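Local coordinates for protein botulinum neurotoxin type G (Clostridium botulinum, PDB 3MPP) that attaches the neurotoxin to the host nerve-cell surface through its receptor-binding domain, so that the protease light chain can be delivered into the cytosol, at residues A[33-38]-A[231-236]; A[68-73]-A[214-219]; A[137-142]-A[159-164]. The protein carries 4 engineered substitutions. All coordinates share one frame; numbering follows the deposited sequence. Where two conformers were deposited one is given.

Contact 1: residues A[33-38]-A[231-236]; sequences NDIGNG and GNPLRY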
loop_
_atom_site.group_PDB
_atom_site.type_symbol
_atom_site.label_atom_id
_atom_site.label_comp_id
_atom_site.label_asym_id
_atom_site.label_seq_id
_atom_site.Cartn_x
_atom_site.Cartn_y
_atom_site.Cartn_z
ATOM N N ASN A 33 -10.526 12.349 -0.491
ATOM C CA ASN A 33 -11.461 11.309 -0.887
ATOM C C ASN A 33 -12.039 10.680 0.372
ATOM O O ASN A 33 -11.483 10.846 1.459
ATOM C CB ASN A 33 -10.809 10.277 -1.816
ATOM C CG ASN A 33 -9.747 9.449 -1.129
ATOM O OD1 ASN A 33 -9.956 8.934 -0.035
ATOM N ND2 ASN A 33 -8.597 9.310 -1.780
ATOM N N ASP A 34 -13.162 9.982 0.236
ATOM C CA ASP A 34 -13.825 9.397 1.395
ATOM C C ASP A 34 -13.528 7.908 1.599
ATOM O O ASP A 34 -14.317 7.199 2.224
ATOM C CB ASP A 34 -15.339 9.627 1.312
ATOM C CG ASP A 34 -15.906 9.311 -0.067
ATOM O OD1 ASP A 34 -15.458 8.328 -0.695
ATOM O OD2 ASP A 34 -16.809 10.046 -0.523
ATOM N N ILE A 35 -12.403 7.429 1.074
ATOM C CA ILE A 35 -12.001 6.042 1.318
ATOM C C ILE A 35 -11.643 5.894 2.788
ATOM O O ILE A 35 -10.872 6.685 3.313
ATOM C CB ILE A 35 -10.775 5.647 0.482
ATOM C CG1 ILE A 35 -11.081 5.783 -1.015
ATOM C CG2 ILE A 35 -10.337 4.225 0.836
ATOM C CD1 ILE A 35 -9.835 5.680 -1.912
ATOM N N GLY A 36 -12.194 4.891 3.464
ATOM C CA GLY A 36 -11.953 4.776 4.889
ATOM C C GLY A 36 -12.528 6.005 5.575
ATOM O O GLY A 36 -13.723 6.244 5.491
ATOM N N ASN A 37 -11.704 6.816 6.224
ATOM C CA ASN A 37 -12.278 7.989 6.874
ATOM C C ASN A 37 -11.441 9.253 7.052
ATOM O O ASN A 37 -11.346 9.742 8.173
ATOM C CB ASN A 37 -12.823 7.590 8.247
ATOM C CG ASN A 37 -11.723 7.212 9.217
ATOM O OD1 ASN A 37 -11.862 7.372 10.430
ATOM N ND2 ASN A 37 -10.613 6.716 8.681
ATOM N N GLY A 38 -10.840 9.810 6.005
ATOM C CA GLY A 38 -10.696 9.236 4.683
ATOM C C GLY A 38 -9.236 9.513 4.304
ATOM O O GLY A 38 -8.335 9.130 5.041
ATOM N N GLY A 231 -2.247 -0.263 -1.715
ATOM C CA GLY A 231 -2.896 -0.225 -0.412
ATOM C C GLY A 231 -4.258 0.450 -0.383
ATOM O O GLY A 231 -4.787 0.709 0.695
ATOM N N ASN A 232 -4.815 0.763 -1.554
ATOM C CA ASN A 232 -6.187 1.268 -1.635
ATOM C C ASN A 232 -7.193 0.141 -1.854
ATOM O O ASN A 232 -6.822 -0.956 -2.284
ATOM C CB ASN A 232 -6.306 2.295 -2.765
ATOM C CG ASN A 232 -5.685 3.618 -2.396
ATOM O OD1 ASN A 232 -5.745 4.032 -1.240
ATOM N ND2 ASN A 232 -5.085 4.286 -3.369
ATOM N N PRO A 233 -8.478 0.401 -1.563
ATOM C CA PRO A 233 -9.471 -0.653 -1.811
ATOM C C PRO A 233 -9.418 -1.219 -3.236
ATOM O O PRO A 233 -9.244 -0.493 -4.216
ATOM C CB PRO A 233 -10.804 0.062 -1.583
ATOM C CG PRO A 233 -10.456 1.138 -0.549
ATOM C CD PRO A 233 -9.071 1.604 -0.946
ATOM N N LEU A 234 -9.570 -2.533 -3.327
ATOM C CA LEU A 234 -9.653 -3.226 -4.603
ATOM C C LEU A 234 -11.020 -2.935 -5.229
ATOM O O LEU A 234 -12.024 -2.947 -4.530
ATOM C CB LEU A 234 -9.512 -4.730 -4.359
ATOM C CG LEU A 234 -9.246 -5.622 -5.573
ATOM C CD1 LEU A 234 -7.916 -5.273 -6.252
ATOM C CD2 LEU A 234 -9.275 -7.085 -5.140
ATOM N N ARG A 235 -11.064 -2.714 -6.542
ATOM C CA ARG A 235 -12.322 -2.345 -7.203
ATOM C C ARG A 235 -12.688 -3.165 -8.440
ATOM O O ARG A 235 -11.823 -3.688 -9.138
ATOM C CB ARG A 235 -12.303 -0.854 -7.560
ATOM C CG ARG A 235 -12.271 0.015 -6.302
ATOM C CD ARG A 235 -12.352 1.503 -6.544
ATOM N NE ARG A 235 -12.039 2.210 -5.299
ATOM C CZ ARG A 235 -12.945 2.725 -4.474
ATOM N NH1 ARG A 235 -14.238 2.643 -4.763
ATOM N NH2 ARG A 235 -12.559 3.339 -3.366
ATOM N N TYR A 236 -13.987 -3.239 -8.714
ATOM C CA TYR A 236 -14.492 -3.836 -9.941
ATOM C C TYR A 236 -14.253 -2.888 -11.107
ATOM O O TYR A 236 -14.042 -1.701 -10.905
ATOM C CB TYR A 236 -15.991 -4.089 -9.820
ATOM C CG TYR A 236 -16.339 -5.206 -8.879
ATOM C CD1 TYR A 236 -16.177 -6.531 -9.271
ATOM C CD2 TYR A 236 -16.829 -4.943 -7.597
ATOM C CE1 TYR A 236 -16.484 -7.571 -8.417
ATOM C CE2 TYR A 236 -17.144 -5.985 -6.726
ATOM C CZ TYR A 236 -16.964 -7.308 -7.158
ATOM O OH TYR A 236 -17.271 -8.376 -6.340
#
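Asn-232 makes the first, loose approach to Ile-35: its OD1 stands 4.5 Å from Ile-35 CD1. That oxygen is engaged by Trp-143 NE1 and Gln-39 NE2, so the methyl merely passes by a carbonyl that is already bonded. Pro-233 comes next and is the tight spot. Ile-35 CG2 presses against the ring carbons CG and CD of Pro-233, 3.4 Å from each, which is closer than usual for carbon pairs. The isoleucine reaches it because CG2 is anti to its own backbone N, while CG1 is turned the other way (chi1 -60°), toward Arg-235. The arginine chain is extended from CG to NE, and Ile-35 CG1 meets the edge of its guanidinium, 3.7 Å from NH2. No hydrogen bond spans the two segments. Ile-35 is steadied from its own side by an Asx turn, in which its N donates to Asn-33 OD1 (3.1 Å). The contact joins two loops at the surface: 33-38 connects strands 30-33 and 39-43 of the lectin-like N-terminal subdomain, and 231-236 leads from helix 210-220 into strand 239-244 of the C-terminal beta-trefoil, where Pro-233 and Arg-235 also rest on Ile-301.

Contact 2: residues A[68-73]-A[214-219]; sequences SINFWV and EERYKI. Engineered in segment 214-219: Glu-214 (natural residue Ser), Glu-215 (natural residue Ser), Arg-216 (natural residue Leu), Lys-218 (natural residue Trp).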
loop_
_atom_site.group_PDB
_atom_site.type_symbol
_atom_site.label_atom_id
_atom_site.label_comp_id
_atom_site.label_asym_id
_atom_site.label_seq_id
_atom_site.Cartn_x
_atom_site.Cartn_y
_atom_site.Cartn_z
ATOM N N SER A 68 2.702 10.547 21.313
ATOM C CA SER A 68 2.908 9.710 20.141
ATOM C C SER A 68 2.176 10.296 18.953
ATOM O O SER A 68 1.094 10.868 19.100
ATOM C CB SER A 68 2.394 8.293 20.404
ATOM O OG SER A 68 2.945 7.757 21.594
ATOM N N ILE A 69 2.779 10.149 17.777
ATOM C CA ILE A 69 2.179 10.586 16.529
ATOM C C ILE A 69 2.000 9.355 15.652
ATOM O O ILE A 69 2.924 8.547 15.527
ATOM C CB ILE A 69 3.099 11.556 15.777
ATOM C CG1 ILE A 69 3.388 12.791 16.625
ATOM C CG2 ILE A 69 2.478 11.956 14.439
ATOM C CD1 ILE A 69 2.147 13.540 17.038
ATOM N N ASN A 70 0.820 9.218 15.052
ATOM C CA ASN A 70 0.521 8.081 14.176
ATOM C C ASN A 70 -0.240 8.556 12.951
ATOM O O ASN A 70 -1.180 9.350 13.052
ATOM C CB ASN A 70 -0.275 7.009 14.939
ATOM C CG ASN A 70 -0.846 5.910 14.027
ATOM O OD1 ASN A 70 -0.112 5.199 13.321
ATOM N ND2 ASN A 70 -2.162 5.752 14.069
ATOM N N PHE A 71 0.201 8.100 11.785
ATOM C CA PHE A 71 -0.496 8.366 10.541
ATOM C C PHE A 71 0.080 7.452 9.468
ATOM O O PHE A 71 1.147 6.858 9.649
ATOM C CB PHE A 71 -0.363 9.837 10.123
ATOM C CG PHE A 71 1.044 10.262 9.838
ATOM C CD1 PHE A 71 1.547 10.222 8.546
ATOM C CD2 PHE A 71 1.867 10.707 10.857
ATOM C CE1 PHE A 71 2.856 10.607 8.278
ATOM C CE2 PHE A 71 3.167 11.096 10.599
ATOM C CZ PHE A 71 3.665 11.041 9.301
ATOM N N TRP A 72 -0.641 7.330 8.363
ATOM C CA TRP A 72 -0.151 6.562 7.227
ATOM C C TRP A 72 0.176 7.574 6.153
ATOM O O TRP A 72 -0.451 8.637 6.092
ATOM C CB TRP A 72 -1.224 5.606 6.719
ATOM C CG TRP A 72 -1.620 4.523 7.677
ATOM C CD1 TRP A 72 -2.085 4.674 8.960
ATOM C CD2 TRP A 72 -1.633 3.115 7.407
ATOM N NE1 TRP A 72 -2.369 3.441 9.507
ATOM C CE2 TRP A 72 -2.100 2.469 8.572
ATOM C CE3 TRP A 72 -1.277 2.337 6.298
ATOM C CZ2 TRP A 72 -2.226 1.080 8.655
ATOM C CZ3 TRP A 72 -1.416 0.951 6.382
ATOM C CH2 TRP A 72 -1.883 0.342 7.552
ATOM N N VAL A 73 1.159 7.255 5.320
ATOM C CA VAL A 73 1.602 8.167 4.277
ATOM C C VAL A 73 1.780 7.410 2.956
ATOM O O VAL A 73 2.112 6.223 2.960
ATOM C CB VAL A 73 2.925 8.870 4.690
ATOM C CG1 VAL A 73 4.055 7.856 4.831
ATOM C CG2 VAL A 73 3.299 9.965 3.704
ATOM N N GLU A 214 1.467 -2.199 17.637
ATOM C CA GLU A 214 1.128 -3.324 16.773
ATOM C C GLU A 214 -0.380 -3.523 16.674
ATOM O O GLU A 214 -0.916 -3.801 15.597
ATOM C CB GLU A 214 1.784 -4.608 17.284
ATOM C CG GLU A 214 1.209 -5.882 16.666
ATOM C CD GLU A 214 1.366 -5.912 15.162
ATOM O OE1 GLU A 214 2.245 -5.191 14.643
ATOM O OE2 GLU A 214 0.615 -6.654 14.498
ATOM N N GLU A 215 -1.066 -3.384 17.802
ATOM C CA GLU A 215 -2.504 -3.602 17.815
ATOM C C GLU A 215 -3.228 -2.514 17.034
ATOM O O GLU A 215 -4.138 -2.800 16.262
ATOM C CB GLU A 215 -3.031 -3.711 19.249
ATOM C CG GLU A 215 -2.404 -4.860 20.040
ATOM C CD GLU A 215 -2.419 -6.179 19.277
ATOM O OE1 GLU A 215 -3.458 -6.508 18.661
ATOM O OE2 GLU A 215 -1.391 -6.892 19.297
ATOM N N ARG A 216 -2.814 -1.266 17.221
ATOM C CA ARG A 216 -3.426 -0.161 16.489
ATOM C C ARG A 216 -3.200 -0.320 14.988
ATOM O O ARG A 216 -4.008 0.124 14.175
ATOM C CB ARG A 216 -2.877 1.178 16.977
ATOM C CG ARG A 216 -3.812 2.348 16.734
ATOM C CD ARG A 216 -3.504 3.493 17.681
ATOM N NE ARG A 216 -3.475 3.053 19.076
ATOM C CZ ARG A 216 -4.553 2.917 19.846
ATOM N NH1 ARG A 216 -5.759 3.183 19.359
ATOM N NH2 ARG A 216 -4.428 2.512 21.102
ATOM N N TYR A 217 -2.097 -0.965 14.632
ATOM C CA TYR A 217 -1.791 -1.237 13.236
ATOM C C TYR A 217 -2.780 -2.248 12.664
ATOM O O TYR A 217 -3.374 -2.024 11.607
ATOM C CB TYR A 217 -0.364 -1.763 13.106
ATOM C CG TYR A 217 -0.001 -2.226 11.712
ATOM C CD1 TYR A 217 0.167 -1.317 10.680
ATOM C CD2 TYR A 217 0.184 -3.572 11.434
ATOM C CE1 TYR A 217 0.504 -1.742 9.402
ATOM C CE2 TYR A 217 0.524 -4.001 10.164
ATOM C CZ TYR A 217 0.688 -3.079 9.157
ATOM O OH TYR A 217 1.025 -3.505 7.892
ATOM N N LYS A 218 -2.959 -3.362 13.370
ATOM C CA LYS A 218 -3.865 -4.404 12.906
ATOM C C LYS A 218 -5.277 -3.853 12.760
ATOM O O LYS A 218 -5.974 -4.153 11.790
ATOM C CB LYS A 218 -3.830 -5.620 13.836
ATOM C CG LYS A 218 -2.467 -6.287 13.896
ATOM C CD LYS A 218 -2.518 -7.675 14.522
ATOM C CE LYS A 218 -2.479 -7.606 16.037
ATOM N NZ LYS A 218 -2.264 -8.945 16.656
ATOM N N ILE A 219 -5.687 -3.033 13.718
ATOM C CA ILE A 219 -6.984 -2.372 13.660
ATOM C C ILE A 219 -7.095 -1.430 12.459
ATOM O O ILE A 219 -8.084 -1.464 11.727
ATOM C CB ILE A 219 -7.291 -1.590 14.958
ATOM C CG1 ILE A 219 -7.960 -2.498 15.999
ATOM C CG2 ILE A 219 -8.200 -0.406 14.668
ATOM C CD1 ILE A 219 -7.062 -3.576 16.577
#
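The six-membered ring of Trp-72 and the phenol ring of Tyr-217 lie nearly parallel, their planes 11° apart, but they are slid so far past each other (centroids 5.7 Å) that they barely overlap, so the pair is not a full offset stack. The outer corner of the indole does the touching: Trp-72 CH2 is 3.7 Å from Tyr-217 CE1, and Trp-72 CZ2 is 3.9 Å from Tyr-217 CD1. Lys-199 makes a cation-pi interaction with the indole, and Trp-72 NE1 donates to Gln-220 OE1, one helical turn beyond the tyrosine, which ties the tryptophan to the helix at a second point. Tyr-217 has its ring anti to the backbone N (chi1 173°), and this swings the ring toward the strand even though its CB does not start out that way. Two residues earlier on the strand, Asn-70 faces the aliphatic part of Arg-216, an engineered residue, in a looser approach. On the solvent side of the helix, Glu-215 and Lys-218, both engineered as well, form a salt bridge with OE1 and NZ 3.4 Å apart. Strand 67-74 runs between strands 144-150 and 195-204, and helix 210-220 lies against it; Thr-359 and Tyr-361, from the C-terminal subdomain, reach Tyr-217 and Trp-72 respectively.

Contact 3: residues A[137-142]-A[159-164]; sequences SDYINK and YINGSL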
loop_
_atom_site.group_PDB
_atom_site.type_symbol
_atom_site.label_atom_id
_atom_site.label_comp_id
_atom_site.label_asym_id
_atom_site.label_seq_id
_atom_site.Cartn_x
_atom_site.Cartn_y
_atom_site.Cartn_z
ATOM N N SER A 137 9.549 -2.876 -4.025
ATOM C CA SER A 137 9.559 -2.152 -2.765
ATOM C C SER A 137 8.229 -2.276 -2.021
ATOM O O SER A 137 7.175 -2.120 -2.621
ATOM C CB SER A 137 9.819 -0.671 -3.042
ATOM O OG SER A 137 9.617 0.091 -1.869
ATOM N N ASP A 138 8.284 -2.525 -0.713
ATOM C CA ASP A 138 7.094 -2.516 0.133
ATOM C C ASP A 138 6.686 -1.084 0.503
ATOM O O ASP A 138 5.693 -0.884 1.207
ATOM C CB ASP A 138 7.361 -3.275 1.438
ATOM C CG ASP A 138 7.695 -4.753 1.219
ATOM O OD1 ASP A 138 7.661 -5.228 0.070
ATOM O OD2 ASP A 138 7.996 -5.438 2.213
ATOM N N TYR A 139 7.439 -0.090 0.039
ATOM C CA TYR A 139 7.233 1.289 0.513
ATOM C C TYR A 139 6.985 2.337 -0.581
ATOM O O TYR A 139 6.136 3.220 -0.427
ATOM C CB TYR A 139 8.417 1.723 1.385
ATOM C CG TYR A 139 8.647 0.788 2.549
ATOM C CD1 TYR A 139 7.847 0.866 3.678
ATOM C CD2 TYR A 139 9.651 -0.182 2.514
ATOM C CE1 TYR A 139 8.027 -0.002 4.761
ATOM C CE2 TYR A 139 9.849 -1.055 3.604
ATOM C CZ TYR A 139 9.020 -0.954 4.713
ATOM O OH TYR A 139 9.181 -1.784 5.793
ATOM N N ILE A 140 7.734 2.257 -1.671
ATOM C CA ILE A 140 7.615 3.272 -2.722
ATOM C C ILE A 140 6.205 3.373 -3.291
ATOM O O ILE A 140 5.677 2.399 -3.825
ATOM C CB ILE A 140 8.636 3.040 -3.847
ATOM C CG1 ILE A 140 10.051 3.123 -3.265
ATOM C CG2 ILE A 140 8.490 4.101 -4.936
ATOM C CD1 ILE A 140 11.166 2.778 -4.268
ATOM N N ASN A 141 5.600 4.556 -3.160
ATOM C CA ASN A 141 4.241 4.835 -3.660
ATOM C C ASN A 141 3.122 4.027 -2.998
ATOM O O ASN A 141 1.989 3.995 -3.493
ATOM C CB ASN A 141 4.144 4.656 -5.184
ATOM C CG ASN A 141 2.971 5.422 -5.779
ATOM O OD1 ASN A 141 2.711 6.565 -5.388
ATOM N ND2 ASN A 141 2.248 4.795 -6.720
ATOM N N LYS A 142 3.435 3.385 -1.877
ATOM C CA LYS A 142 2.470 2.530 -1.186
ATOM C C LYS A 142 2.110 3.114 0.162
ATOM O O LYS A 142 2.974 3.661 0.845
ATOM C CB LYS A 142 3.074 1.143 -0.941
ATOM C CG LYS A 142 3.429 0.386 -2.218
ATOM C CD LYS A 142 3.855 -1.045 -1.932
ATOM C CE LYS A 142 4.120 -1.748 -3.247
ATOM N NZ LYS A 142 4.545 -3.168 -3.149
ATOM N N TYR A 159 8.169 3.543 14.645
ATOM C CA TYR A 159 7.602 2.272 14.249
ATOM C C TYR A 159 7.118 2.392 12.815
ATOM O O TYR A 159 6.525 3.395 12.454
ATOM C CB TYR A 159 6.415 1.941 15.140
ATOM C CG TYR A 159 6.776 1.732 16.584
ATOM C CD1 TYR A 159 6.892 0.453 17.108
ATOM C CD2 TYR A 159 6.997 2.812 17.426
ATOM C CE1 TYR A 159 7.219 0.253 18.439
ATOM C CE2 TYR A 159 7.325 2.627 18.757
ATOM C CZ TYR A 159 7.436 1.348 19.257
ATOM O OH TYR A 159 7.761 1.155 20.576
ATOM N N ILE A 160 7.352 1.361 12.011
ATOM C CA ILE A 160 6.838 1.332 10.650
ATOM C C ILE A 160 5.992 0.085 10.458
ATOM O O ILE A 160 6.456 -1.041 10.702
ATOM C CB ILE A 160 7.975 1.343 9.616
ATOM C CG1 ILE A 160 8.782 2.642 9.729
ATOM C CG2 ILE A 160 7.410 1.161 8.197
ATOM C CD1 ILE A 160 8.043 3.877 9.228
ATOM N N ASN A 161 4.750 0.283 10.024
ATOM C CA ASN A 161 3.821 -0.832 9.864
ATOM C C ASN A 161 3.777 -1.691 11.128
ATOM O O ASN A 161 3.850 -2.926 11.078
ATOM C CB ASN A 161 4.164 -1.655 8.622
ATOM C CG ASN A 161 3.691 -0.982 7.324
ATOM O OD1 ASN A 161 2.844 -0.084 7.342
ATOM N ND2 ASN A 161 4.242 -1.416 6.200
ATOM N N GLY A 162 3.665 -1.017 12.266
ATOM C CA GLY A 162 3.491 -1.690 13.542
ATOM C C GLY A 162 4.755 -2.228 14.192
ATOM O O GLY A 162 4.708 -2.719 15.317
ATOM N N SER A 163 5.886 -2.135 13.501
ATOM C CA SER A 163 7.124 -2.729 13.999
ATOM C C SER A 163 8.192 -1.674 14.305
ATOM O O SER A 163 8.396 -0.745 13.532
ATOM C CB SER A 163 7.644 -3.765 12.997
ATOM O OG SER A 163 8.984 -4.125 13.271
ATOM N N LEU A 164 8.862 -1.814 15.447
ATOM C CA LEU A 164 9.912 -0.875 15.843
ATOM C C LEU A 164 11.039 -0.893 14.805
ATOM O O LEU A 164 11.547 -1.958 14.462
ATOM C CB LEU A 164 10.464 -1.252 17.227
ATOM C CG LEU A 164 10.946 -0.164 18.194
ATOM C CD1 LEU A 164 11.675 -0.794 19.392
ATOM C CD2 LEU A 164 11.830 0.866 17.514
HETATM O O HOH W 1 7.033 -2.994 6.543
#
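A tight beta hairpin, turning at Asn-161 and Gly-162, sets Ile-160, the last residue of its first strand, and Asn-161 against the ring of Tyr-139, which belongs to the loop ahead of strand 144-150. Ile-160 CG2 packs 3.7 Å from Tyr-139 CE1, and the side chains approach at a slant. Asn-161 ND2 also comes near CE1, but its real link to the tyrosine runs through a water, which lies 2.6 Å from Tyr-139 OH and accepts from Asn-161 ND2 at 3.2 Å. The opposite end of that amide is fixed too, since Asn-161 OD1 accepts from Ser-145 N. With both ends of the amide engaged, its rotation is set, and ND2 is aimed at the water. The hairpin itself is the classic two-residue kind: a type I' turn from Ile-160 to Ser-163, with Asn-161 and Gly-162 both at positive phi. Ile-160 N donates to Ser-163 O (2.8 Å), and the return bond runs from Ser-163 N to Ile-160 O (3.1 Å). Across from it, the 137-142 loop folds on itself. Ser-137 OG takes hydrogen bonds from Tyr-139 N and Ile-140 N, an ST turn and an ST motif sharing one acceptor, the second almost straight at 177°. A type II turn then runs from Tyr-139 to Lys-142, whose fully extended chain carries NZ back to Ser-137 O (2.9 Å). Phe-128 and Phe-144 each meet the Tyr-139 ring edge-to-face, while Ile-160 leans on Ile-146 of strand 144-150.

Contacts 2 and 3 adjoin, with centres about 11 Å apart, and both draw on the same curled sheet of the N-terminal subdomain. Tyr-217 joins them directly, its CE1 lying 3.5 Å from Asn-161 CA, so helix 210-220 packs on the hairpin as well as on strand 67-74. Contact 1 stands apart: its centre is about 17 Å from that of contact 2 and about 18 Å from that of contact 3, and its nearest atoms stay about 7 and 6 Å from theirs. Along the chain it encloses both. All three lie near the subdomain junction, which contact 1 bridges directly and contact 3 reaches through Asn-141 and Asp-426; all are away from the inferred ganglioside site at Trp-402.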